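Side-chain contacts in Fe-regulated protein B (Neisseria meningitidis, PDB 4AIP), which probably imports iron across the outer membrane of the meningococcus, as a TonB-dependent transporter with a plug domain inside a beta-barrel: residues S339-G344 against N350-N355; V281-T286 against R304-S309; I130-G135 against S720-N725; Y432-P437 against R520-I525. One frame throughout, in Å; residues are numbered along the deposited sequence.

Contact 1. Residues S339-G344 against N350-N355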
loop_
_atom_site.group_PDB
_atom_site.type_symbol
_atom_site.label_atom_id
_atom_site.label_comp_id
_atom_site.label_asym_id
_atom_site.label_seq_id
_atom_site.Cartn_x
_atom_site.Cartn_y
_atom_site.Cartn_z
ATOM N N SER B 339 14.394 3.368 -7.911
ATOM C CA SER B 339 15.097 2.220 -7.429
ATOM C C SER B 339 15.409 2.432 -5.974
ATOM O O SER B 339 15.797 3.539 -5.593
ATOM C CB SER B 339 16.381 2.074 -8.213
ATOM O OG SER B 339 17.345 1.370 -7.455
ATOM N N ALA B 340 15.231 1.378 -5.161
ATOM C CA ALA B 340 15.520 1.463 -3.706
ATOM C C ALA B 340 17.008 1.478 -3.385
ATOM O O ALA B 340 17.389 1.965 -2.337
ATOM C CB ALA B 340 14.856 0.324 -2.939
ATOM N N ASP B 341 17.828 0.893 -4.247
ATOM C CA ASP B 341 19.254 0.978 -4.094
ATOM C C ASP B 341 19.912 0.859 -5.446
ATOM O O ASP B 341 19.735 -0.162 -6.135
ATOM C CB ASP B 341 19.793 -0.107 -3.169
ATOM C CG ASP B 341 21.296 0.011 -2.966
ATOM O OD1 ASP B 341 21.843 1.136 -3.175
ATOM O OD2 ASP B 341 21.916 -1.026 -2.587
ATOM N N ASP B 342 20.694 1.875 -5.818
ATOM C CA ASP B 342 21.358 1.824 -7.129
ATOM C C ASP B 342 22.882 1.608 -7.091
ATOM O O ASP B 342 23.549 1.926 -8.075
ATOM C CB ASP B 342 20.974 3.034 -8.000
ATOM C CG ASP B 342 19.813 2.731 -8.943
ATOM O OD1 ASP B 342 19.384 1.561 -9.042
ATOM O OD2 ASP B 342 19.327 3.676 -9.597
ATOM N N SER B 343 23.396 1.097 -5.957
ATOM C CA SER B 343 24.824 0.784 -5.776
ATOM C C SER B 343 25.405 -0.166 -6.834
ATOM O O SER B 343 26.550 0.013 -7.262
ATOM C CB SER B 343 25.103 0.139 -4.410
ATOM O OG SER B 343 24.174 0.560 -3.449
ATOM N N GLY B 344 24.629 -1.178 -7.213
ATOM C CA GLY B 344 25.049 -2.162 -8.211
ATOM C C GLY B 344 24.544 -1.809 -9.594
ATOM O O GLY B 344 24.572 -2.644 -10.464
ATOM N N ASN B 350 26.150 4.156 -10.031
ATOM C CA ASN B 350 26.303 3.394 -8.776
ATOM C C ASN B 350 25.815 4.161 -7.532
ATOM O O ASN B 350 26.406 4.123 -6.456
ATOM C CB ASN B 350 27.752 2.863 -8.630
ATOM C CG ASN B 350 28.149 1.957 -9.781
ATOM O OD1 ASN B 350 27.732 0.807 -9.836
ATOM N ND2 ASN B 350 28.942 2.474 -10.707
ATOM N N VAL B 351 24.720 4.877 -7.707
ATOM C CA VAL B 351 24.213 5.751 -6.669
ATOM C C VAL B 351 23.646 4.932 -5.521
ATOM O O VAL B 351 22.648 4.203 -5.651
ATOM C CB VAL B 351 23.150 6.744 -7.219
ATOM C CG1 VAL B 351 22.165 7.225 -6.098
ATOM C CG2 VAL B 351 23.818 7.906 -7.931
ATOM N N LYS B 352 24.289 5.085 -4.378
ATOM C CA LYS B 352 23.888 4.364 -3.204
ATOM C C LYS B 352 22.525 4.816 -2.669
ATOM O O LYS B 352 22.239 5.998 -2.594
ATOM C CB LYS B 352 24.961 4.568 -2.176
ATOM C CG LYS B 352 25.148 3.397 -1.284
ATOM C CD LYS B 352 25.990 3.878 -0.133
ATOM C CE LYS B 352 25.102 4.533 0.993
ATOM N NZ LYS B 352 23.961 3.609 1.480
ATOM N N GLY B 353 21.685 3.853 -2.312
ATOM C CA GLY B 353 20.334 4.124 -1.810
ATOM C C GLY B 353 19.361 4.548 -2.881
ATOM O O GLY B 353 19.640 4.394 -4.064
ATOM N N PRO B 354 18.218 5.116 -2.475
ATOM C CA PRO B 354 17.144 5.393 -3.438
ATOM C C PRO B 354 17.498 6.406 -4.520
ATOM O O PRO B 354 18.251 7.375 -4.281
ATOM C CB PRO B 354 16.008 5.944 -2.573
ATOM C CG PRO B 354 16.372 5.579 -1.195
ATOM C CD PRO B 354 17.859 5.632 -1.144
ATOM N N ASN B 355 16.993 6.117 -5.717
ATOM C CA ASN B 355 17.298 6.878 -6.889
ATOM C C ASN B 355 16.085 6.985 -7.749
ATOM O O ASN B 355 15.321 6.047 -7.914
ATOM C CB ASN B 355 18.459 6.267 -7.660
ATOM C CG ASN B 355 18.980 7.194 -8.752
ATOM O OD1 ASN B 355 19.124 8.380 -8.543
ATOM N ND2 ASN B 355 19.260 6.641 -9.921
#
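Asp341 OD1 is gripped by two backbone N-H groups, one from each segment. Gly353 N reaches it at 2.9 Å on the anti side of the carboxylate, 33° out of its plane, while Ser343 N comes to the opposite face and stands well above that plane. The bond from Ser343 N makes an Asx turn. CB of Asp341 points away from 350-355, but with CG anti to the backbone N (chi1 -178°) the carboxylate comes back to the N-H of Gly353 in the loop opposite. Asp342 works from the next position. Its OD2 receives Asn355 ND2 at 3.0 Å through the anti lone pair, close to the plane of the amide; the two side chains cross at about a right angle, with carboxylate and amide planes 66° apart. Its OD1 takes the hydroxyl of Ser339, with OG 2.6 Å away and above the carboxylate plane. Arg337 forms a salt bridge with OD2, and Thr345 adds a hydrogen bond to OD1. These side chains lie at the loop end of a beta-hairpin of the barrel, where strand 325-339 ends and strand 355-371 begins with the antiparallel hydrogen-bonded pair Ser339-Asn355: Ser339 N to Asn355 O and Asn355 N to Ser339 O are both 2.8 Å. Just beyond, Asp342 N still reaches Gly353 O at 3.2 Å, tilted from the carbonyl plane. Pro354 packs on Ile278 of the third subunit. Two carboxylates thus take over where regular strand pairing stops; the donors round both, and for Asp342 the arginine as well, are consistent with ionised groups.

Contact 2. Residues V281-T286 against R304-S309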
loop_
_atom_site.group_PDB
_atom_site.type_symbol
_atom_site.label_atom_id
_atom_site.label_comp_id
_atom_site.label_asym_id
_atom_site.label_seq_id
_atom_site.Cartn_x
_atom_site.Cartn_y
_atom_site.Cartn_z
ATOM N N VAL B 281 19.265 -5.022 -12.920
ATOM C CA VAL B 281 19.828 -3.882 -13.630
ATOM C C VAL B 281 19.688 -4.452 -15.013
ATOM O O VAL B 281 19.983 -5.622 -15.187
ATOM C CB VAL B 281 21.343 -3.750 -13.307
ATOM C CG1 VAL B 281 22.011 -2.630 -14.181
ATOM C CG2 VAL B 281 21.605 -3.569 -11.790
ATOM N N ARG B 282 19.204 -3.761 -16.010
ATOM C CA ARG B 282 19.109 -4.517 -17.304
ATOM C C ARG B 282 18.000 -5.532 -17.367
ATOM O O ARG B 282 18.261 -6.735 -17.336
ATOM C CB ARG B 282 20.368 -5.348 -17.605
ATOM C CG ARG B 282 21.599 -4.606 -17.973
ATOM C CD ARG B 282 22.690 -5.586 -18.330
ATOM N NE ARG B 282 24.004 -5.073 -17.967
ATOM C CZ ARG B 282 24.552 -5.158 -16.752
ATOM N NH1 ARG B 282 23.907 -5.766 -15.752
ATOM N NH2 ARG B 282 25.750 -4.629 -16.534
ATOM N N GLU B 283 16.773 -5.079 -17.546
ATOM C CA GLU B 283 15.630 -5.988 -17.520
ATOM C C GLU B 283 15.489 -6.934 -18.716
ATOM O O GLU B 283 14.638 -7.855 -18.705
ATOM C CB GLU B 283 14.374 -5.179 -17.345
ATOM C CG GLU B 283 14.541 -4.172 -16.238
ATOM C CD GLU B 283 13.262 -3.495 -15.874
ATOM O OE1 GLU B 283 12.233 -3.621 -16.618
ATOM O OE2 GLU B 283 13.293 -2.815 -14.834
ATOM N N GLU B 284 16.318 -6.730 -19.738
ATOM C CA GLU B 284 16.240 -7.579 -20.931
ATOM C C GLU B 284 16.891 -8.943 -20.711
ATOM O O GLU B 284 16.694 -9.850 -21.482
ATOM C CB GLU B 284 16.775 -6.868 -22.183
ATOM C CG GLU B 284 18.294 -6.724 -22.213
ATOM C CD GLU B 284 18.828 -6.089 -23.521
ATOM O OE1 GLU B 284 18.265 -6.291 -24.638
ATOM O OE2 GLU B 284 19.841 -5.380 -23.426
ATOM N N PHE B 285 17.664 -9.065 -19.649
ATOM C CA PHE B 285 18.289 -10.313 -19.271
ATOM C C PHE B 285 17.808 -10.750 -17.881
ATOM O O PHE B 285 17.423 -9.898 -17.079
ATOM C CB PHE B 285 19.801 -10.112 -19.196
ATOM C CG PHE B 285 20.453 -9.558 -20.458
ATOM C CD1 PHE B 285 20.286 -10.179 -21.703
ATOM C CD2 PHE B 285 21.307 -8.460 -20.372
ATOM C CE1 PHE B 285 20.894 -9.665 -22.843
ATOM C CE2 PHE B 285 21.918 -7.946 -21.502
ATOM C CZ PHE B 285 21.706 -8.549 -22.738
ATOM N N THR B 286 17.848 -12.058 -17.580
ATOM C CA THR B 286 17.778 -12.489 -16.155
ATOM C C THR B 286 19.161 -12.633 -15.594
ATOM O O THR B 286 20.057 -11.922 -15.985
ATOM C CB THR B 286 16.936 -13.784 -15.835
ATOM O OG1 THR B 286 17.471 -14.950 -16.466
ATOM C CG2 THR B 286 15.687 -13.697 -16.381
ATOM N N ARG B 304 12.359 -2.036 -7.523
ATOM C CA ARG B 304 12.187 -1.041 -8.534
ATOM C C ARG B 304 10.733 -0.744 -8.774
ATOM O O ARG B 304 9.893 -1.676 -8.753
ATOM C CB ARG B 304 12.751 -1.598 -9.806
ATOM C CG ARG B 304 13.255 -0.543 -10.714
ATOM C CD ARG B 304 14.466 -0.959 -11.386
ATOM N NE ARG B 304 15.553 -0.773 -10.418
ATOM C CZ ARG B 304 16.542 -1.621 -10.270
ATOM N NH1 ARG B 304 16.528 -2.631 -11.033
ATOM N NH2 ARG B 304 17.529 -1.476 -9.406
ATOM N N GLU B 305 10.409 0.531 -8.988
ATOM C CA GLU B 305 9.086 0.871 -9.531
ATOM C C GLU B 305 9.297 1.653 -10.800
ATOM O O GLU B 305 10.167 2.560 -10.862
ATOM C CB GLU B 305 8.217 1.702 -8.553
ATOM C CG GLU B 305 8.459 1.380 -7.095
ATOM C CD GLU B 305 7.486 2.054 -6.108
ATOM O OE1 GLU B 305 7.246 3.262 -6.300
ATOM O OE2 GLU B 305 7.052 1.374 -5.131
ATOM N N THR B 306 8.519 1.307 -11.822
ATOM C CA THR B 306 8.590 2.040 -13.042
ATOM C C THR B 306 7.144 2.405 -13.395
ATOM O O THR B 306 6.246 1.566 -13.319
ATOM C CB THR B 306 9.497 1.327 -14.176
ATOM O OG1 THR B 306 8.701 0.544 -15.039
ATOM C CG2 THR B 306 10.585 0.397 -13.601
ATOM N N THR B 307 6.911 3.684 -13.700
ATOM C CA THR B 307 5.562 4.240 -13.726
ATOM C C THR B 307 5.287 5.122 -14.959
ATOM O O THR B 307 6.156 5.890 -15.420
ATOM C CB THR B 307 5.364 5.112 -12.475
ATOM O OG1 THR B 307 6.026 4.498 -11.367
ATOM C CG2 THR B 307 3.932 5.231 -12.159
ATOM N N GLN B 308 4.060 5.076 -15.453
ATOM C CA GLN B 308 3.645 5.968 -16.512
ATOM C C GLN B 308 2.348 6.596 -16.072
ATOM O O GLN B 308 1.390 5.872 -15.657
ATOM C CB GLN B 308 3.446 5.213 -17.833
ATOM C CG GLN B 308 3.474 6.089 -19.072
ATOM C CD GLN B 308 3.203 5.309 -20.361
ATOM O OE1 GLN B 308 2.090 4.894 -20.615
ATOM N NE2 GLN B 308 4.222 5.124 -21.170
ATOM N N SER B 309 2.293 7.923 -16.167
ATOM C CA SER B 309 1.162 8.644 -15.661
ATOM C C SER B 309 0.860 9.699 -16.654
ATOM O O SER B 309 1.740 10.326 -17.270
ATOM C CB SER B 309 1.408 9.346 -14.321
ATOM O OG SER B 309 2.316 8.672 -13.499
#
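Val281 and Arg304 come no nearer than 9.6 Å between their CA atoms, so the loop 281-286, folded into a type I turn from Arg282 to Phe285, meets the barrel strand 302-318 through side chains and not by strand pairing. In this TonB-dependent barrel the loop turns inward to the plug, and Arg304 and Thr306, two apart on the strand, both point toward it. Arg304 bends at chi2 and chi3, which brings its guanidinium near the start of the loop: NH1 lies 4.1 Å from Val281 N, approaching obliquely. Glu283 reaches back from the turn, extended beyond CG, and its carboxylate lies nearly coplanar with the guanidinium, the planes 24° apart. The charged atoms nevertheless stay separate, with Glu283 OE2 5.0 Å from Arg304 NH1, so any attraction acts at a distance. The other oxygen, OE1, is engaged elsewhere: it accepts from Thr103 of the plug and forms a salt bridge with Arg279. The side chain of Arg304 is about 7 Å from that of Arg276, a residue that contacts L-glutamate in another structure of this protein; none is bound to this chain. Across the contact, the nearest neighbours of Glu283 OE2 are aliphatic: CD of Arg304 at 4.1 Å and, more loosely, the CG2 methyl of Thr306 at 4.4 Å.

Contact 3. Residues I130-G135 against S720-N725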
loop_
_atom_site.group_PDB
_atom_site.type_symbol
_atom_site.label_atom_id
_atom_site.label_comp_id
_atom_site.label_asym_id
_atom_site.label_seq_id
_atom_site.Cartn_x
_atom_site.Cartn_y
_atom_site.Cartn_z
ATOM N N ILE B 130 14.331 5.259 -20.710
ATOM C CA ILE B 130 14.958 5.270 -19.413
ATOM C C ILE B 130 16.331 4.695 -19.544
ATOM O O ILE B 130 17.296 5.293 -19.090
ATOM C CB ILE B 130 14.155 4.409 -18.428
ATOM C CG1 ILE B 130 12.813 5.072 -18.182
ATOM C CG2 ILE B 130 14.979 4.118 -17.136
ATOM C CD1 ILE B 130 11.891 4.219 -17.488
ATOM N N LEU B 131 16.403 3.514 -20.164
ATOM C CA LEU B 131 17.639 2.750 -20.352
ATOM C C LEU B 131 17.434 1.800 -21.490
ATOM O O LEU B 131 16.375 1.207 -21.646
ATOM C CB LEU B 131 17.993 1.960 -19.107
ATOM C CG LEU B 131 19.411 1.366 -19.139
ATOM C CD1 LEU B 131 20.486 2.486 -19.088
ATOM C CD2 LEU B 131 19.624 0.341 -18.017
ATOM N N TYR B 132 18.467 1.617 -22.292
ATOM C CA TYR B 132 18.308 0.834 -23.512
ATOM C C TYR B 132 18.302 -0.692 -23.237
ATOM O O TYR B 132 18.040 -1.476 -24.121
ATOM C CB TYR B 132 19.393 1.234 -24.494
ATOM C CG TYR B 132 20.713 0.633 -24.156
ATOM C CD1 TYR B 132 21.600 1.275 -23.236
ATOM C CD2 TYR B 132 21.091 -0.614 -24.712
ATOM C CE1 TYR B 132 22.839 0.701 -22.915
ATOM C CE2 TYR B 132 22.305 -1.179 -24.400
ATOM C CZ TYR B 132 23.174 -0.525 -23.511
ATOM O OH TYR B 132 24.382 -1.116 -23.216
ATOM N N HIS B 133 18.589 -1.103 -22.006
ATOM C CA HIS B 133 18.565 -2.508 -21.641
ATOM C C HIS B 133 17.165 -2.937 -21.233
ATOM O O HIS B 133 16.957 -4.027 -20.722
ATOM C CB HIS B 133 19.532 -2.755 -20.511
ATOM C CG HIS B 133 20.939 -2.998 -20.951
ATOM N ND1 HIS B 133 21.282 -3.996 -21.836
ATOM C CD2 HIS B 133 22.104 -2.414 -20.579
ATOM C CE1 HIS B 133 22.589 -4.002 -22.010
ATOM N NE2 HIS B 133 23.112 -3.057 -21.251
ATOM N N GLN B 134 16.200 -2.063 -21.447
ATOM C CA GLN B 134 14.807 -2.416 -21.272
ATOM C C GLN B 134 14.046 -1.717 -22.382
ATOM O O GLN B 134 14.548 -0.782 -22.980
ATOM C CB GLN B 134 14.312 -1.954 -19.887
ATOM C CG GLN B 134 14.551 -0.455 -19.594
ATOM C CD GLN B 134 14.147 -0.132 -18.230
ATOM O OE1 GLN B 134 14.918 -0.357 -17.297
ATOM N NE2 GLN B 134 12.893 0.365 -18.063
ATOM N N GLY B 135 12.829 -2.160 -22.642
ATOM C CA GLY B 135 12.020 -1.507 -23.645
ATOM C C GLY B 135 11.238 -0.358 -23.065
ATOM O O GLY B 135 11.211 -0.121 -21.875
ATOM N N SER B 720 11.776 -10.332 -31.334
ATOM C CA SER B 720 12.125 -8.925 -31.099
ATOM C C SER B 720 12.854 -8.749 -29.814
ATOM O O SER B 720 12.293 -8.347 -28.830
ATOM C CB SER B 720 10.883 -8.057 -31.099
ATOM O OG SER B 720 10.016 -8.462 -32.131
ATOM N N GLN B 721 14.128 -9.030 -29.815
ATOM C CA GLN B 721 14.939 -8.866 -28.615
ATOM C C GLN B 721 16.275 -9.287 -29.153
ATOM O O GLN B 721 16.348 -9.646 -30.318
ATOM C CB GLN B 721 14.468 -9.821 -27.487
ATOM C CG GLN B 721 14.742 -11.304 -27.747
ATOM C CD GLN B 721 13.836 -12.218 -27.026
ATOM O OE1 GLN B 721 12.638 -12.047 -27.051
ATOM N NE2 GLN B 721 14.399 -13.216 -26.378
ATOM N N ARG B 722 17.339 -9.265 -28.355
ATOM C CA ARG B 722 18.588 -9.780 -28.873
ATOM C C ARG B 722 18.482 -11.277 -29.068
ATOM O O ARG B 722 17.612 -11.933 -28.498
ATOM C CB ARG B 722 19.736 -9.451 -27.959
ATOM C CG ARG B 722 19.701 -8.058 -27.390
ATOM C CD ARG B 722 20.983 -7.899 -26.628
ATOM N NE ARG B 722 21.072 -6.643 -25.908
ATOM C CZ ARG B 722 21.651 -5.549 -26.383
ATOM N NH1 ARG B 722 22.170 -5.530 -27.591
ATOM N NH2 ARG B 722 21.702 -4.464 -25.643
ATOM N N TRP B 723 19.410 -11.805 -29.844
ATOM C CA TRP B 723 19.338 -13.147 -30.409
ATOM C C TRP B 723 20.079 -14.202 -29.597
ATOM O O TRP B 723 19.931 -15.416 -29.858
ATOM C CB TRP B 723 19.950 -13.078 -31.795
ATOM C CG TRP B 723 21.438 -13.171 -31.775
ATOM C CD1 TRP B 723 22.359 -12.211 -31.334
ATOM C CD2 TRP B 723 22.196 -14.287 -32.219
ATOM N NE1 TRP B 723 23.638 -12.675 -31.520
ATOM C CE2 TRP B 723 23.578 -13.947 -32.052
ATOM C CE3 TRP B 723 21.850 -15.526 -32.798
ATOM C CZ2 TRP B 723 24.614 -14.842 -32.393
ATOM C CZ3 TRP B 723 22.852 -16.399 -33.148
ATOM C CH2 TRP B 723 24.241 -16.060 -32.945
ATOM N N THR B 724 20.880 -13.738 -28.637
ATOM C CA THR B 724 21.624 -14.593 -27.712
ATOM C C THR B 724 20.523 -15.124 -26.790
ATOM O O THR B 724 19.378 -14.763 -26.987
ATOM C CB THR B 724 22.698 -13.766 -26.999
ATOM O OG1 THR B 724 22.135 -12.485 -26.632
ATOM C CG2 THR B 724 23.908 -13.550 -27.948
ATOM N N ASN B 725 20.723 -16.018 -25.847
ATOM C CA ASN B 725 19.426 -16.583 -25.370
ATOM C C ASN B 725 18.783 -15.898 -24.153
ATOM O O ASN B 725 18.840 -16.408 -23.049
ATOM C CB ASN B 725 19.411 -18.111 -25.293
ATOM C CG ASN B 725 19.306 -18.786 -26.685
ATOM O OD1 ASN B 725 20.066 -19.696 -26.976
ATOM N ND2 ASN B 725 18.358 -18.345 -27.525
#
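Tyr132 and His133 meet Arg722 in a small aromatic-guanidinium contact between a plug loop and the barrel loop that follows strand 702-709. One atom of the arginine does all the touching: NH2 sits 3.6 Å from Tyr132 CE2 and 3.8 Å from His133 CE1. The approach to the tyrosine is edge to edge, NH2 lying near the ring plane, with ring and guanidinium turned 87° against each other; this is not the over-the-face geometry of a cation-pi pair. The histidine is met obliquely, its ring plane 56° from that of the guanidinium. A type I turn from Leu131 to Gln134 carries the two rings in the plug, the globular domain that fills the barrel of TonB-dependent transporters. On this turn the rings lean together, Tyr132 CZ lying 3.3 Å above the plane of the His133 ring, offset toward its rim. Arg722 reaches them with its chain extended from CG to NE. Its NH2 is also held by Glu284, whose OE2 forms a salt bridge with it and hydrogen-bonds His133 ND1, drawing both groups onto a single carboxylate oxygen.

Contact 4. Residues Y432-P437 against R520-I525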
loop_
_atom_site.group_PDB
_atom_site.type_symbol
_atom_site.label_atom_id
_atom_site.label_comp_id
_atom_site.label_asym_id
_atom_site.label_seq_id
_atom_site.Cartn_x
_atom_site.Cartn_y
_atom_site.Cartn_z
ATOM N N TYR B 432 32.110 20.986 -16.796
ATOM C CA TYR B 432 30.752 21.220 -17.262
ATOM C C TYR B 432 29.846 21.361 -16.101
ATOM O O TYR B 432 29.989 20.688 -15.038
ATOM C CB TYR B 432 30.225 20.078 -18.070
ATOM C CG TYR B 432 30.526 20.214 -19.506
ATOM C CD1 TYR B 432 29.786 21.081 -20.310
ATOM C CD2 TYR B 432 31.592 19.511 -20.087
ATOM C CE1 TYR B 432 30.065 21.213 -21.671
ATOM C CE2 TYR B 432 31.882 19.652 -21.439
ATOM C CZ TYR B 432 31.102 20.495 -22.228
ATOM O OH TYR B 432 31.374 20.624 -23.580
ATOM N N LYS B 433 28.893 22.238 -16.314
ATOM C CA LYS B 433 27.787 22.349 -15.408
ATOM C C LYS B 433 26.564 21.969 -16.203
ATOM O O LYS B 433 26.168 22.657 -17.182
ATOM C CB LYS B 433 27.656 23.790 -14.913
ATOM C CG LYS B 433 29.006 24.420 -14.533
ATOM C CD LYS B 433 29.142 25.850 -15.134
ATOM C CE LYS B 433 28.363 26.857 -14.210
ATOM N NZ LYS B 433 28.378 28.241 -14.820
ATOM N N LEU B 434 25.957 20.879 -15.785
ATOM C CA LEU B 434 24.946 20.284 -16.616
ATOM C C LEU B 434 23.561 20.701 -16.208
ATOM O O LEU B 434 23.322 20.979 -15.050
ATOM C CB LEU B 434 25.090 18.770 -16.590
ATOM C CG LEU B 434 26.443 18.215 -16.994
ATOM C CD1 LEU B 434 26.460 16.708 -16.791
ATOM C CD2 LEU B 434 26.731 18.520 -18.461
ATOM N N SER B 435 22.660 20.717 -17.180
ATOM C CA SER B 435 21.250 21.040 -17.000
ATOM C C SER B 435 20.427 19.885 -17.546
ATOM O O SER B 435 20.917 19.060 -18.331
ATOM C CB SER B 435 20.891 22.309 -17.778
ATOM O OG SER B 435 21.982 22.725 -18.563
ATOM N N ASN B 436 19.165 19.831 -17.139
ATOM C CA ASN B 436 18.210 18.866 -17.667
ATOM C C ASN B 436 18.111 19.013 -19.170
ATOM O O ASN B 436 17.934 20.125 -19.636
ATOM C CB ASN B 436 16.830 19.147 -17.115
ATOM C CG ASN B 436 16.681 18.823 -15.651
ATOM O OD1 ASN B 436 17.576 18.323 -14.997
ATOM N ND2 ASN B 436 15.506 19.106 -15.136
ATOM N N PRO B 437 18.229 17.904 -19.931
ATOM C CA PRO B 437 18.045 17.959 -21.385
ATOM C C PRO B 437 16.595 18.137 -21.713
ATOM O O PRO B 437 15.730 17.613 -21.015
ATOM C CB PRO B 437 18.491 16.567 -21.880
ATOM C CG PRO B 437 19.091 15.878 -20.756
ATOM C CD PRO B 437 18.579 16.546 -19.480
ATOM N N ARG B 520 29.403 9.120 -16.912
ATOM C CA ARG B 520 30.226 8.422 -17.899
ATOM C C ARG B 520 30.689 9.320 -19.000
ATOM O O ARG B 520 31.233 8.844 -20.015
ATOM C CB ARG B 520 29.471 7.256 -18.499
ATOM C CG ARG B 520 29.392 6.138 -17.514
ATOM C CD ARG B 520 28.933 4.947 -18.235
ATOM N NE ARG B 520 28.479 3.983 -17.218
ATOM C CZ ARG B 520 28.410 2.659 -17.457
ATOM N NH1 ARG B 520 28.771 2.179 -18.682
ATOM N NH2 ARG B 520 27.951 1.807 -16.523
ATOM N N GLY B 521 30.469 10.616 -18.807
ATOM C CA GLY B 521 30.889 11.565 -19.772
ATOM C C GLY B 521 29.724 12.299 -20.342
ATOM O O GLY B 521 28.558 12.013 -20.025
ATOM N N ILE B 522 30.064 13.243 -21.202
ATOM C CA ILE B 522 29.166 14.232 -21.663
ATOM C C ILE B 522 28.528 13.776 -22.943
ATOM O O ILE B 522 29.180 13.167 -23.782
ATOM C CB ILE B 522 29.937 15.525 -21.902
ATOM C CG1 ILE B 522 30.211 16.228 -20.566
ATOM C CG2 ILE B 522 29.131 16.520 -22.751
ATOM C CD1 ILE B 522 29.003 17.031 -20.126
ATOM N N ILE B 523 27.240 14.058 -23.102
ATOM C CA ILE B 523 26.536 13.595 -24.274
ATOM C C ILE B 523 25.887 14.783 -24.915
ATOM O O ILE B 523 25.007 15.401 -24.330
ATOM C CB ILE B 523 25.486 12.469 -23.946
ATOM C CG1 ILE B 523 26.190 11.196 -23.458
ATOM C CG2 ILE B 523 24.565 12.221 -25.177
ATOM C CD1 ILE B 523 26.879 10.384 -24.579
ATOM N N SER B 524 26.336 15.104 -26.115
ATOM C CA SER B 524 25.921 16.318 -26.771
ATOM C C SER B 524 25.317 16.014 -28.144
ATOM O O SER B 524 24.915 14.873 -28.418
ATOM C CB SER B 524 27.104 17.287 -26.846
ATOM O OG SER B 524 26.749 18.482 -27.507
ATOM N N ILE B 525 25.241 17.037 -28.986
ATOM C CA ILE B 525 24.657 16.931 -30.316
ATOM C C ILE B 525 25.508 17.750 -31.306
ATOM O O ILE B 525 25.892 18.873 -31.018
ATOM C CB ILE B 525 23.139 17.349 -30.291
ATOM C CG1 ILE B 525 22.461 17.094 -31.641
ATOM C CG2 ILE B 525 22.929 18.783 -29.763
ATOM C CD1 ILE B 525 20.963 17.270 -31.613
#
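Ile522 and Tyr432 make the tight part of this contact, a CH-pi packing of the isoleucine's terminal methyl over one face of the ring. Ile522 CD1 lies 3.9 Å from the ring centroid of Tyr432, 26° off the normal, and so sits toward the rim on the side nearer the main chain. The same methyl is 3.6 Å from Tyr432 CG. Behind it Ile522 CG1 follows along the edge of the face, 3.6 Å from Tyr432 CD2 and 3.9 Å from Tyr432 CE2. In Ile522 the CG1 branch is anti to the carbonyl carbon (chi1 -78°), which sends the longer arm across to the ring. Leu434, two residues on from the tyrosine, also directs its side chain at Ile522 CD1, although the modelled approach is too short to be trusted in detail. The contact joins two extracellular loop regions of the barrel: 432-437 links helix 420-431 to strand 438-452, and Ile522 begins the short strand 522-525, which runs parallel to strand 575-597. Backbone bonds to Ala574 and Arg576 fix the isoleucine there, and Val575 packs on its side chain. Outside this patch the segments are loosely apposed. The nearest CA atoms, those of Tyr432 and Ile522, stay 8.4 Å apart, and side chains alone bridge the segments. Tyr432 is partly exposed and also rests on Asp472, whereas the neighbouring Lys433 is exposed. Beyond the contact, Asn436 ND2 hydrogen-bonds Glu388 and Ser524 OG hydrogen-bonds Asp472.

From the N terminus, the plug loop 130-135 opens contact 3, which closes only at 720-725 and encloses the other three. Within that span contacts 2, 1 and 4 follow in series, none crossing another. Contact 2 closes the loop between 281-286 and strand 302-318, contact 1 the hairpin end joining strands 325-339 and 355-371, and contact 4 the wide loop from 432-437 to 520-525, which contains several barrel strands. Glu284 ties contact 2 to contact 3, so plug and barrel loops meet there. Contacts 1 and 2 touch through a long, weak ion pair from Arg304 to Asp342 and packing of Gly344 on Val281. Contact 4 stands apart, its nearest atoms about 6 Å from contact 1.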